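Local coordinates for protein alanine racemase (Actinobacillus succinogenes, PDB 3C3K) that is of uncertain function despite its name but has the two-lobed periplasmic binding protein-like fold, as in transcription regulators of the LacI type, at residues B[75-80]-B[97-102]; B[128-133]-B[176-181]; B[37-42]-B[249-254]. All blocks are in the same frame, centred on the assembly; numbering follows the deposited sequence.

Contact 1 (B[75-80]-B[97-102])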
ATOM      1  N   SER B  75      10.700  -4.241 -20.709  1.00 15.07           N
ATOM      2  CA  SER B  75      11.481  -5.271 -21.364  1.00 16.53           C
ATOM      3  C   SER B  75      10.952  -6.734 -21.211  1.00 18.37           C
ATOM      4  O   SER B  75      11.473  -7.721 -21.841  1.00 18.34           O
ATOM      5  CB  SER B  75      12.868  -5.230 -20.770  1.00 16.31           C
ATOM      6  OG  SER B  75      12.818  -5.598 -19.419  1.00 17.48           O
ATOM      7  N   GLU B  76       9.919  -6.867 -20.387  1.00 18.35           N
ATOM      8  CA  GLU B  76       9.251  -8.145 -20.199  1.00 17.69           C
ATOM      9  C   GLU B  76       8.293  -8.400 -21.356  1.00 18.13           C
ATOM     10  O   GLU B  76       7.940  -9.533 -21.583  1.00 17.73           O
ATOM     11  CB  GLU B  76       8.461  -8.137 -18.885  1.00 18.25           C
ATOM     12  CG  GLU B  76       8.117  -9.557 -18.374  1.00 19.15           C
ATOM     13  CD  GLU B  76       7.420  -9.575 -17.031  1.00 19.73           C
ATOM     14  OE1 GLU B  76       6.355  -8.884 -16.888  1.00 18.02           O
ATOM     15  OE2 GLU B  76       7.911 -10.338 -16.161  1.00 20.79           O
ATOM     16  N   LEU B  77       7.807  -7.349 -22.019  1.00 18.02           N
ATOM     17  CA  LEU B  77       6.811  -7.516 -23.062  1.00 19.18           C
ATOM     18  C   LEU B  77       7.250  -8.518 -24.134  1.00 19.31           C
ATOM     19  O   LEU B  77       6.525  -9.460 -24.387  1.00 20.31           O
ATOM     20  CB  LEU B  77       6.406  -6.170 -23.659  1.00 19.28           C
ATOM     21  CG  LEU B  77       5.097  -5.477 -23.263  1.00 20.18           C
ATOM     22  CD1 LEU B  77       4.660  -5.770 -21.927  1.00 19.06           C
ATOM     23  CD2 LEU B  77       5.152  -3.961 -23.545  1.00 18.98           C
ATOM     24  N   PRO B  78       8.458  -8.336 -24.736  1.00 20.69           N
ATOM     25  CA  PRO B  78       8.883  -9.301 -25.781  1.00 20.35           C
ATOM     26  C   PRO B  78       9.045 -10.735 -25.260  1.00 20.95           C
ATOM     27  O   PRO B  78       8.814 -11.675 -26.008  1.00 19.92           O
ATOM     28  CB  PRO B  78      10.194  -8.693 -26.337  1.00 19.58           C
ATOM     29  CG  PRO B  78      10.691  -7.844 -25.257  1.00 20.18           C
ATOM     30  CD  PRO B  78       9.466  -7.264 -24.565  1.00 19.87           C
ATOM     31  N   GLU B  79       9.306 -10.898 -23.965  1.00 22.42           N
ATOM     32  CA  GLU B  79       9.457 -12.213 -23.358  1.00 24.39           C
ATOM     33  C   GLU B  79       8.103 -12.938 -23.168  1.00 23.80           C
ATOM     34  O   GLU B  79       8.060 -14.139 -22.937  1.00 23.41           O
ATOM     35  CB  GLU B  79      10.148 -12.041 -22.017  1.00 24.39           C
ATOM     36  CG  GLU B  79      11.559 -11.457 -22.123  1.00 28.03           C
ATOM     37  CD  GLU B  79      12.298 -11.338 -20.776  1.00 30.13           C
ATOM     38  OE1 GLU B  79      13.506 -11.698 -20.721  1.00 39.60           O
ATOM     39  OE2 GLU B  79      11.695 -10.878 -19.770  1.00 36.51           O
ATOM     40  N   LEU B  80       7.009 -12.197 -23.263  1.00 21.89           N
ATOM     41  CA  LEU B  80       5.699 -12.754 -23.038  1.00 20.90           C
ATOM     42  C   LEU B  80       4.785 -12.753 -24.250  1.00 21.30           C
ATOM     43  O   LEU B  80       3.660 -13.248 -24.156  1.00 21.41           O
ATOM     44  CB  LEU B  80       4.988 -12.020 -21.891  1.00 20.09           C
ATOM     45  CG  LEU B  80       5.604 -11.984 -20.498  1.00 18.36           C
ATOM     46  CD1 LEU B  80       4.738 -11.033 -19.569  1.00 18.08           C
ATOM     47  CD2 LEU B  80       5.806 -13.391 -19.884  1.00 15.98           C
ATOM     48  N   PRO B  97       6.561   4.321 -27.690  1.00 22.18           N
ATOM     49  CA  PRO B  97       5.602   4.429 -28.820  1.00 22.53           C
ATOM     50  C   PRO B  97       5.855   3.474 -30.010  1.00 22.45           C
ATOM     51  O   PRO B  97       4.999   3.341 -30.910  1.00 21.49           O
ATOM     52  CB  PRO B  97       5.661   5.921 -29.233  1.00 23.38           C
ATOM     53  CG  PRO B  97       6.740   6.588 -28.347  1.00 21.72           C
ATOM     54  CD  PRO B  97       7.350   5.542 -27.443  1.00 22.68           C
ATOM     55  N   LEU B  98       7.003   2.797 -30.009  1.00 21.96           N
ATOM     56  CA  LEU B  98       7.296   1.821 -31.029  1.00 21.27           C
ATOM     57  C   LEU B  98       6.785   0.453 -30.565  1.00 21.34           C
ATOM     58  O   LEU B  98       6.681  -0.505 -31.350  1.00 20.60           O
ATOM     59  CB  LEU B  98       8.809   1.799 -31.337  1.00 22.08           C
ATOM     60  CG  LEU B  98       9.264   3.072 -32.071  1.00 20.67           C
ATOM     61  CD1 LEU B  98      10.710   2.914 -32.421  1.00 24.97           C
ATOM     62  CD2 LEU B  98       8.408   3.427 -33.352  1.00 24.49           C
ATOM     63  N   SER B  99       6.382   0.336 -29.316  1.00 19.80           N
ATOM     64  CA  SER B  99       5.838  -0.974 -28.905  1.00 20.50           C
ATOM     65  C   SER B  99       4.455  -1.198 -29.538  1.00 19.53           C
ATOM     66  O   SER B  99       3.732  -0.234 -29.770  1.00 20.26           O
ATOM     67  CB  SER B  99       5.792  -1.050 -27.380  1.00 20.72           C
ATOM     68  OG  SER B  99       4.845  -1.993 -26.958  1.00 23.87           O
ATOM     69  N   THR B 100       4.099  -2.435 -29.880  1.00 18.18           N
ATOM     70  CA  THR B 100       2.765  -2.705 -30.390  1.00 18.30           C
ATOM     71  C   THR B 100       1.675  -2.924 -29.314  1.00 18.44           C
ATOM     72  O   THR B 100       0.520  -3.070 -29.637  1.00 19.51           O
ATOM     73  CB  THR B 100       2.749  -3.892 -31.328  1.00 18.69           C
ATOM     74  OG1 THR B 100       3.319  -5.040 -30.668  1.00 18.92           O
ATOM     75  CG2 THR B 100       3.555  -3.542 -32.585  1.00 19.30           C
ATOM     76  N   VAL B 101       2.056  -2.936 -28.048  1.00 17.66           N
ATOM     77  CA  VAL B 101       1.112  -3.131 -26.965  1.00 16.05           C
ATOM     78  C   VAL B 101       0.636  -1.777 -26.510  1.00 16.67           C
ATOM     79  O   VAL B 101       1.451  -0.916 -26.204  1.00 15.34           O
ATOM     80  CB  VAL B 101       1.791  -3.854 -25.825  1.00 16.04           C
ATOM     81  CG1 VAL B 101       0.813  -4.024 -24.598  1.00 11.81           C
ATOM     82  CG2 VAL B 101       2.347  -5.216 -26.352  1.00 13.08           C
ATOM     83  N   SER B 102      -0.683  -1.574 -26.509  1.00 14.39           N
ATOM     84  CA  SER B 102      -1.190  -0.287 -26.152  1.00 13.94           C
ATOM     85  C   SER B 102      -0.881   0.005 -24.699  1.00 14.81           C
ATOM     86  O   SER B 102      -0.832  -0.908 -23.881  1.00 14.28           O
ATOM     87  CB  SER B 102      -2.704  -0.189 -26.391  1.00 12.44           C
ATOM     88  OG  SER B 102      -2.985  -0.404 -27.764  1.00 12.39           O
TER
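The hydroxyl oxygen of Ser99, which faces a methyl of Leu77 across this contact, accepts the backbone N-H of Val101, with 3.1 Å between Ser99 OG and Val101 N. The bond is fairly straight, at 161°, and closes an ST turn. A chi1 of 157° sets OG beside the carbonyl carbon of Ser99, where it can take the amide two residues on. Leu77 CD2 packs against the assembled turn, 4.0 Å from Ser99 OG and 4.1 Å from Val101 CB. The contact lies in an alternating alpha/beta lobe: Leu77 is on helix 77-84, the connection between the parallel neighbours 68-70 and 89-92, while 97-102 is the loop entering the next strand, 102-105. Leu77 and Val101 meet tip to tip, and Leu77 CG also lies 4.1 Å from Val101 CG2. Both side chains also touch Trp89 of strand 89-92. The loop is held from elsewhere by polar bonds, Ser99 O to His264 NE2 and Thr100 O to Thr262 OG1. On the helix side, Glu76 OE2 is hydrogen-bonded to Ser53 OG of the helix 50-56.

Contact 2 (B[128-133]-B[176-181])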
ATOM      1  N   ALA B 128      20.770  15.862  -6.127  1.00 15.22           N
ATOM      2  CA  ALA B 128      21.015  14.403  -6.112  1.00 13.96           C
ATOM      3  C   ALA B 128      19.718  13.692  -6.486  1.00 14.76           C
ATOM      4  O   ALA B 128      18.610  14.291  -6.413  1.00 14.71           O
ATOM      5  CB  ALA B 128      21.516  13.923  -4.669  1.00 14.71           C
ATOM      6  N   LEU B 129      19.860  12.440  -6.927  1.00 12.34           N
ATOM      7  CA  LEU B 129      18.752  11.569  -7.288  1.00 12.79           C
ATOM      8  C   LEU B 129      18.788  10.297  -6.428  1.00 13.47           C
ATOM      9  O   LEU B 129      19.852   9.681  -6.231  1.00 13.10           O
ATOM     10  CB  LEU B 129      18.805  11.214  -8.795  1.00 12.06           C
ATOM     11  CG  LEU B 129      17.713  10.300  -9.379  1.00 11.67           C
ATOM     12  CD1 LEU B 129      16.410  11.169  -9.604  1.00 11.13           C
ATOM     13  CD2 LEU B 129      18.127   9.695 -10.722  1.00 13.66           C
ATOM     14  N   ILE B 130      17.650   9.947  -5.842  1.00 12.53           N
ATOM     15  CA  ILE B 130      17.522   8.625  -5.241  1.00 12.72           C
ATOM     16  C   ILE B 130      16.696   7.830  -6.273  1.00 13.58           C
ATOM     17  O   ILE B 130      15.503   8.161  -6.534  1.00 12.67           O
ATOM     18  CB  ILE B 130      16.798   8.641  -3.844  1.00 12.00           C
ATOM     19  CG1 ILE B 130      17.593   9.462  -2.852  1.00  9.29           C
ATOM     20  CG2 ILE B 130      16.656   7.168  -3.289  1.00 13.24           C
ATOM     21  CD1 ILE B 130      16.975   9.580  -1.481  1.00 14.40           C
ATOM     22  N   ASN B 131      17.335   6.861  -6.916  1.00 13.80           N
ATOM     23  CA  ASN B 131      16.618   6.041  -7.895  1.00 15.53           C
ATOM     24  C   ASN B 131      16.348   4.645  -7.281  1.00 17.28           C
ATOM     25  O   ASN B 131      16.824   4.346  -6.176  1.00 17.38           O
ATOM     26  CB  ASN B 131      17.410   5.996  -9.217  1.00 13.85           C
ATOM     27  CG  ASN B 131      16.549   5.690 -10.412  1.00 14.90           C
ATOM     28  OD1 ASN B 131      15.429   5.195 -10.271  1.00 17.77           O
ATOM     29  ND2 ASN B 131      17.096   5.891 -11.620  1.00 13.75           N
ATOM     30  N   HIS B 132      15.597   3.776  -7.939  1.00 18.34           N
ATOM     31  CA  HIS B 132      15.308   2.507  -7.257  1.00 20.78           C
ATOM     32  C   HIS B 132      15.710   1.303  -8.092  1.00 23.11           C
ATOM     33  O   HIS B 132      16.850   0.755  -7.901  1.00 27.66           O
ATOM     34  CB  HIS B 132      13.875   2.468  -6.647  1.00 20.67           C
ATOM     35  CG  HIS B 132      13.398   1.104  -6.231  1.00 21.16           C
ATOM     36  ND1 HIS B 132      14.130   0.261  -5.416  1.00 18.48           N
ATOM     37  CD2 HIS B 132      12.238   0.439  -6.505  1.00 24.00           C
ATOM     38  CE1 HIS B 132      13.452  -0.866  -5.215  1.00 19.39           C
ATOM     39  NE2 HIS B 132      12.310  -0.792  -5.871  1.00 19.89           N
ATOM     40  N   ASP B 133      14.866   0.891  -9.023  1.00 23.17           N
ATOM     41  CA  ASP B 133      15.083  -0.374  -9.801  1.00 21.27           C
ATOM     42  C   ASP B 133      15.083  -0.047 -11.289  1.00 20.77           C
ATOM     43  O   ASP B 133      14.029   0.183 -11.891  1.00 18.66           O
ATOM     44  CB  ASP B 133      13.916  -1.315  -9.471  1.00 22.57           C
ATOM     45  CG  ASP B 133      13.942  -2.672 -10.219  1.00 26.20           C
ATOM     46  OD1 ASP B 133      14.879  -3.064 -10.977  1.00 19.79           O
ATOM     47  OD2 ASP B 133      12.931  -3.369  -9.995  1.00 31.63           O
ATOM     48  N   PHE B 176      21.502   9.028   3.722  1.00 13.57           N
ATOM     49  CA  PHE B 176      22.726   9.017   4.515  1.00 15.45           C
ATOM     50  C   PHE B 176      23.928   8.827   3.585  1.00 14.61           C
ATOM     51  O   PHE B 176      24.892   9.548   3.674  1.00 16.77           O
ATOM     52  CB  PHE B 176      22.659   7.969   5.645  1.00 13.66           C
ATOM     53  CG  PHE B 176      21.763   8.401   6.809  1.00 18.05           C
ATOM     54  CD1 PHE B 176      21.965   9.595   7.448  1.00 17.42           C
ATOM     55  CD2 PHE B 176      20.675   7.618   7.219  1.00 14.96           C
ATOM     56  CE1 PHE B 176      21.138   9.980   8.478  1.00 16.56           C
ATOM     57  CE2 PHE B 176      19.878   8.000   8.274  1.00 14.71           C
ATOM     58  CZ  PHE B 176      20.083   9.146   8.881  1.00 17.35           C
ATOM     59  N   SER B 177      23.808   7.965   2.609  1.00 16.18           N
ATOM     60  CA  SER B 177      24.892   7.727   1.657  1.00 17.23           C
ATOM     61  C   SER B 177      25.270   8.991   0.884  1.00 18.20           C
ATOM     62  O   SER B 177      26.458   9.215   0.653  1.00 19.24           O
ATOM     63  CB  SER B 177      24.457   6.633   0.694  1.00 18.60           C
ATOM     64  OG  SER B 177      25.483   6.372  -0.267  1.00 19.02           O
ATOM     65  N   LEU B 178      24.291   9.844   0.522  1.00 16.70           N
ATOM     66  CA  LEU B 178      24.566  11.097  -0.244  1.00 16.69           C
ATOM     67  C   LEU B 178      25.140  12.196   0.623  1.00 17.70           C
ATOM     68  O   LEU B 178      25.875  13.072   0.150  1.00 16.36           O
ATOM     69  CB  LEU B 178      23.289  11.651  -0.900  1.00 15.13           C
ATOM     70  CG  LEU B 178      22.566  10.794  -1.959  1.00 16.80           C
ATOM     71  CD1 LEU B 178      21.159  11.323  -2.122  1.00 16.20           C
ATOM     72  CD2 LEU B 178      23.295  10.788  -3.287  1.00 17.72           C
ATOM     73  N   LEU B 179      24.803  12.150   1.905  1.00 18.28           N
ATOM     74  CA  LEU B 179      25.328  13.101   2.849  1.00 19.74           C
ATOM     75  C   LEU B 179      26.761  12.758   3.188  1.00 21.74           C
ATOM     76  O   LEU B 179      27.486  13.630   3.634  1.00 20.70           O
ATOM     77  CB  LEU B 179      24.500  13.135   4.121  1.00 18.81           C
ATOM     78  CG  LEU B 179      23.071  13.666   3.844  1.00 19.00           C
ATOM     79  CD1 LEU B 179      22.190  13.622   5.096  1.00 15.32           C
ATOM     80  CD2 LEU B 179      23.155  15.078   3.315  1.00 16.26           C
ATOM     81  N   LYS B 180      27.157  11.496   2.999  1.00 23.60           N
ATOM     82  CA  LYS B 180      28.524  11.084   3.359  1.00 26.35           C
ATOM     83  C   LYS B 180      29.437  11.342   2.184  1.00 27.21           C
ATOM     84  O   LYS B 180      29.763  10.427   1.423  1.00 28.38           O
ATOM     85  CB  LYS B 180      28.571   9.596   3.715  1.00 26.52           C
ATOM     86  CG  LYS B 180      28.614   9.307   5.192  1.00 28.65           C
ATOM     87  CD  LYS B 180      28.911   7.784   5.404  1.00 28.67           C
ATOM     88  CE  LYS B 180      29.383   7.483   6.889  1.00 31.11           C
ATOM     89  NZ  LYS B 180      29.747   6.044   7.141  1.00 22.22           N
ATOM     90  N   SER B 181      29.815  12.589   1.981  1.00 27.96           N
ATOM     91  CA  SER B 181      30.625  12.907   0.808  1.00 28.44           C
ATOM     92  C   SER B 181      31.192  14.256   0.972  1.00 28.08           C
ATOM     93  O   SER B 181      30.663  15.032   1.764  1.00 26.98           O
ATOM     94  CB  SER B 181      29.820  12.864  -0.482  1.00 28.76           C
ATOM     95  OG  SER B 181      30.401  13.737  -1.409  1.00 33.08           O
TER
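Ala128 and Leu178 bring strand 127-131 and the last turn of helix 168-179 to their nearest backbone approach, 7.6 Å between the two CA atoms, a separation bridged entirely by side chains. The helix is ending here: the backbone bonds from Leu179 N and Lys180 N to Phe176 O are weak, and Lys180, the first residue to leave helical angles, sits at the centre of an inverse gamma turn. On the strand, the residues alternate, Ala128 directing its CB at the helix and Leu129 turning from it.

Leu178 carries the contact from the helix side, and both of its methyls are used. CD1 lies 3.7 Å from Ala128 CB and CD2 3.9 Å from the same atom, so the small alanine methyl is received by the fork of the leucine. CD1 has a second neighbour, Ile130 CG1, at 4.1 Å. Here the two side chains cross at a slant; Ile130 carries CG1 beside its backbone nitrogen (chi1 -62°), and this branch brings the end of the side chain nearer the helix than its CB direction alone would suggest. All three residues are buried. Leu178 also touches Ile188, Arg159 and Ser161 on the flanking strands, whereas Ile130 continues onto Ala199 of helix 193-205.

Helix 168-179 joins strand 159-162 to strand 187-190 and passes over strand 127-131, which lies between them in the parallel sheet: a beta-alpha-beta crossover of the kind that builds both lobes of periplasmic binding protein-like folds.

Contact 3 (B[37-42]-B[249-254])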
ATOM      1  N   ASN B  37     -18.356  -2.808 -16.204  1.00 17.93           N
ATOM      2  CA  ASN B  37     -18.392  -3.493 -17.470  1.00 17.92           C
ATOM      3  C   ASN B  37     -18.479  -4.983 -17.356  1.00 18.13           C
ATOM      4  O   ASN B  37     -18.193  -5.665 -18.340  1.00 18.91           O
ATOM      5  CB  ASN B  37     -17.189  -3.084 -18.276  1.00 17.74           C
ATOM      6  CG  ASN B  37     -17.351  -1.698 -18.839  1.00 18.79           C
ATOM      7  OD1 ASN B  37     -18.022  -1.523 -19.845  1.00 24.74           O
ATOM      8  ND2 ASN B  37     -16.754  -0.707 -18.204  1.00 20.12           N
ATOM      9  N   GLY B  38     -18.823  -5.489 -16.165  1.00 16.63           N
ATOM     10  CA  GLY B  38     -19.101  -6.907 -15.992  1.00 18.39           C
ATOM     11  C   GLY B  38     -17.836  -7.709 -15.737  1.00 18.79           C
ATOM     12  O   GLY B  38     -17.766  -8.924 -16.008  1.00 20.71           O
ATOM     13  N   TYR B  39     -16.820  -7.062 -15.214  1.00 18.10           N
ATOM     14  CA  TYR B  39     -15.589  -7.798 -14.897  1.00 16.93           C
ATOM     15  C   TYR B  39     -15.219  -7.622 -13.460  1.00 17.31           C
ATOM     16  O   TYR B  39     -15.448  -6.563 -12.909  1.00 16.18           O
ATOM     17  CB  TYR B  39     -14.450  -7.300 -15.778  1.00 16.84           C
ATOM     18  CG  TYR B  39     -14.587  -7.753 -17.200  1.00 16.33           C
ATOM     19  CD1 TYR B  39     -14.070  -8.987 -17.611  1.00 18.12           C
ATOM     20  CD2 TYR B  39     -15.186  -6.947 -18.152  1.00 19.63           C
ATOM     21  CE1 TYR B  39     -14.218  -9.436 -18.901  1.00 15.98           C
ATOM     22  CE2 TYR B  39     -15.340  -7.399 -19.460  1.00 19.96           C
ATOM     23  CZ  TYR B  39     -14.818  -8.640 -19.815  1.00 19.76           C
ATOM     24  OH  TYR B  39     -14.928  -9.095 -21.099  1.00 21.37           O
ATOM     25  N   ARG B  40     -14.639  -8.672 -12.879  1.00 17.61           N
ATOM     26  CA  ARG B  40     -13.890  -8.594 -11.639  1.00 18.02           C
ATOM     27  C   ARG B  40     -12.387  -8.823 -11.905  1.00 17.53           C
ATOM     28  O   ARG B  40     -11.982  -9.242 -12.996  1.00 18.38           O
ATOM     29  CB  ARG B  40     -14.393  -9.661 -10.638  1.00 19.12           C
ATOM     30  CG  ARG B  40     -15.903  -9.713 -10.480  1.00 20.54           C
ATOM     31  CD  ARG B  40     -16.340  -8.460  -9.763  1.00 24.38           C
ATOM     32  NE  ARG B  40     -17.763  -8.461  -9.483  1.00 21.96           N
ATOM     33  CZ  ARG B  40     -18.383  -7.601  -8.686  1.00 21.89           C
ATOM     34  NH1 ARG B  40     -17.731  -6.600  -8.096  1.00 22.12           N
ATOM     35  NH2 ARG B  40     -19.689  -7.710  -8.548  1.00 20.99           N
ATOM     36  N   ILE B  41     -11.570  -8.564 -10.901  1.00 15.63           N
ATOM     37  CA  ILE B  41     -10.153  -8.376 -11.124  1.00 15.75           C
ATOM     38  C   ILE B  41      -9.341  -9.409 -10.352  1.00 14.66           C
ATOM     39  O   ILE B  41      -9.561  -9.606  -9.165  1.00 14.82           O
ATOM     40  CB  ILE B  41      -9.774  -6.928 -10.652  1.00 16.43           C
ATOM     41  CG1 ILE B  41     -10.505  -5.842 -11.503  1.00 18.23           C
ATOM     42  CG2 ILE B  41      -8.302  -6.704 -10.648  1.00 15.22           C
ATOM     43  CD1 ILE B  41     -10.127  -5.896 -12.969  1.00 15.77           C
ATOM     44  N   LEU B  42      -8.402 -10.080 -11.014  1.00 15.24           N
ATOM     45  CA  LEU B  42      -7.452 -10.903 -10.274  1.00 13.95           C
ATOM     46  C   LEU B  42      -6.098 -10.230 -10.355  1.00 14.23           C
ATOM     47  O   LEU B  42      -5.705  -9.731 -11.448  1.00 14.90           O
ATOM     48  CB  LEU B  42      -7.362 -12.292 -10.841  1.00 13.92           C
ATOM     49  CG  LEU B  42      -8.397 -13.355 -10.523  1.00 17.91           C
ATOM     50  CD1 LEU B  42      -8.013 -14.573 -11.340  1.00 21.02           C
ATOM     51  CD2 LEU B  42      -8.471 -13.672  -9.034  1.00 17.31           C
ATOM     52  N   LEU B 249      -8.923   0.727 -22.660  1.00 16.63           N
ATOM     53  CA  LEU B 249      -8.154   0.236 -23.790  1.00 17.53           C
ATOM     54  C   LEU B 249      -8.288  -1.276 -23.927  1.00 17.46           C
ATOM     55  O   LEU B 249      -8.308  -1.825 -25.085  1.00 17.45           O
ATOM     56  CB  LEU B 249      -6.682   0.682 -23.696  1.00 16.63           C
ATOM     57  CG  LEU B 249      -6.335   2.189 -23.702  1.00 17.20           C
ATOM     58  CD1 LEU B 249      -4.789   2.425 -23.569  1.00 16.94           C
ATOM     59  CD2 LEU B 249      -6.846   2.786 -24.971  1.00 19.72           C
ATOM     60  N   LEU B 250      -8.367  -1.962 -22.792  1.00 16.66           N
ATOM     61  CA  LEU B 250      -8.515  -3.415 -22.784  1.00 17.46           C
ATOM     62  C   LEU B 250      -9.880  -3.778 -23.325  1.00 17.93           C
ATOM     63  O   LEU B 250     -10.034  -4.785 -23.993  1.00 18.89           O
ATOM     64  CB  LEU B 250      -8.373  -4.021 -21.364  1.00 16.85           C
ATOM     65  CG  LEU B 250      -8.042  -5.513 -21.357  1.00 17.16           C
ATOM     66  CD1 LEU B 250      -6.580  -5.660 -21.726  1.00 16.49           C
ATOM     67  CD2 LEU B 250      -8.275  -6.121 -19.967  1.00 19.06           C
ATOM     68  N   LEU B 251     -10.887  -2.983 -22.990  1.00 18.73           N
ATOM     69  CA  LEU B 251     -12.243  -3.212 -23.523  1.00 20.84           C
ATOM     70  C   LEU B 251     -12.382  -2.982 -25.037  1.00 22.07           C
ATOM     71  O   LEU B 251     -13.151  -3.672 -25.706  1.00 23.92           O
ATOM     72  CB  LEU B 251     -13.303  -2.422 -22.723  1.00 21.28           C
ATOM     73  CG  LEU B 251     -13.525  -2.784 -21.241  1.00 20.22           C
ATOM     74  CD1 LEU B 251     -14.363  -1.671 -20.510  1.00 22.40           C
ATOM     75  CD2 LEU B 251     -14.099  -4.215 -20.989  1.00 14.46           C
ATOM     76  N   GLU B 252     -11.662  -2.038 -25.616  1.00 22.92           N
ATOM     77  CA  GLU B 252     -11.710  -1.919 -27.063  1.00 24.25           C
ATOM     78  C   GLU B 252     -11.209  -3.180 -27.729  1.00 24.21           C
ATOM     79  O   GLU B 252     -11.747  -3.563 -28.782  1.00 25.32           O
ATOM     80  CB  GLU B 252     -10.794  -0.835 -27.572  1.00 24.60           C
ATOM     81  CG  GLU B 252     -10.729   0.306 -26.700  1.00 31.68           C
ATOM     82  CD  GLU B 252     -11.262   1.522 -27.344  1.00 38.37           C
ATOM     83  OE1 GLU B 252     -10.498   2.518 -27.301  1.00 41.81           O
ATOM     84  OE2 GLU B 252     -12.405   1.458 -27.887  1.00 40.81           O
ATOM     85  N   GLN B 253     -10.149  -3.778 -27.171  1.00 22.53           N
ATOM     86  CA  GLN B 253      -9.644  -5.015 -27.664  1.00 20.62           C
ATOM     87  C   GLN B 253     -10.682  -6.104 -27.507  1.00 21.95           C
ATOM     88  O   GLN B 253     -10.930  -6.845 -28.458  1.00 22.22           O
ATOM     89  CB  GLN B 253      -8.317  -5.386 -27.008  1.00 18.75           C
ATOM     90  CG  GLN B 253      -7.229  -4.460 -27.424  1.00 16.08           C
ATOM     91  CD  GLN B 253      -5.926  -4.659 -26.676  1.00 18.15           C
ATOM     92  OE1 GLN B 253      -5.239  -5.650 -26.855  1.00 16.11           O
ATOM     93  NE2 GLN B 253      -5.568  -3.684 -25.843  1.00 16.17           N
ATOM     94  N   ILE B 254     -11.271  -6.235 -26.329  1.00 21.44           N
ATOM     95  CA  ILE B 254     -12.240  -7.319 -26.084  1.00 22.96           C
ATOM     96  C   ILE B 254     -13.470  -7.139 -26.986  1.00 24.09           C
ATOM     97  O   ILE B 254     -13.980  -8.111 -27.561  1.00 24.61           O
ATOM     98  CB  ILE B 254     -12.698  -7.367 -24.601  1.00 22.26           C
ATOM     99  CG1 ILE B 254     -11.639  -7.996 -23.701  1.00 18.67           C
ATOM    100  CG2 ILE B 254     -14.080  -8.096 -24.435  1.00 23.64           C
ATOM    101  CD1 ILE B 254     -11.671  -7.485 -22.275  1.00 14.07           C
TER
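Leu251 pushes its two methyls between Asn37 and Tyr39, and around that wedge the contact is tight. It is a helix-on-sheet packing within the alpha/beta lobe of a periplasmic binding protein-like fold: helix 239-254, far along the chain, returns to pack against the start of strand 39-45, at the edge of the six-stranded parallel sheet, and the turn before it. Leu251 is buried, and each methyl has its own partner, CD1 the amide of Asn37 and CD2 the Tyr39 ring. CD2 approaches that ring obliquely, 3.7 Å from CE2, the two side chains sliding past each other in opposite directions. Strand 9-15 and helix 21-35 close in on Tyr39 through Leu11 and Ala34.

The outer side, by contrast, is less buried. Of this strand segment the partly exposed Ile254 meets the hydroxyl end of the tyrosine: its CG2 and CD1 lie 3.6 and 3.8 Å from Tyr39 OH. The phenol oxygen is not left to these methyls, since it is hydrogen-bonded to Asp66 OD2, which should hold the ring end in place. Beyond the strand, Arg40 and Leu42 pack on Ser55 and Cys56 of the second subunit.

Back in the wedge, Asn37 is itself partly exposed, but its ND2 is hydrogen-bonded to Thr33 O, a bond that limits how the amide can turn. Against the flat of that amide lies Leu251 CD1, 3.4 Å from Asn37 CG and almost directly above it.

In the fold
The three contacts illustrate how one architecture is assembled twice in a chain. Contacts 1 and 3 belong to the lobe built on the six-stranded sheet; their centres are 19 Å apart and their nearest atoms about 4 Å, close without touching. Trp89 relates them: its side chain touches both sides of contact 1, and its backbone oxygen is hydrogen-bonded to Gln253 on the helix of contact 3. Contact 2 stands in the four-stranded lobe, 31 Å from contact 1 and 41 Å from contact 3, centre to centre. The span from 37 to 254 encloses both others, so the chain builds much of the second lobe before returning to the first. In this family the ligand cleft generally lies between the lobes.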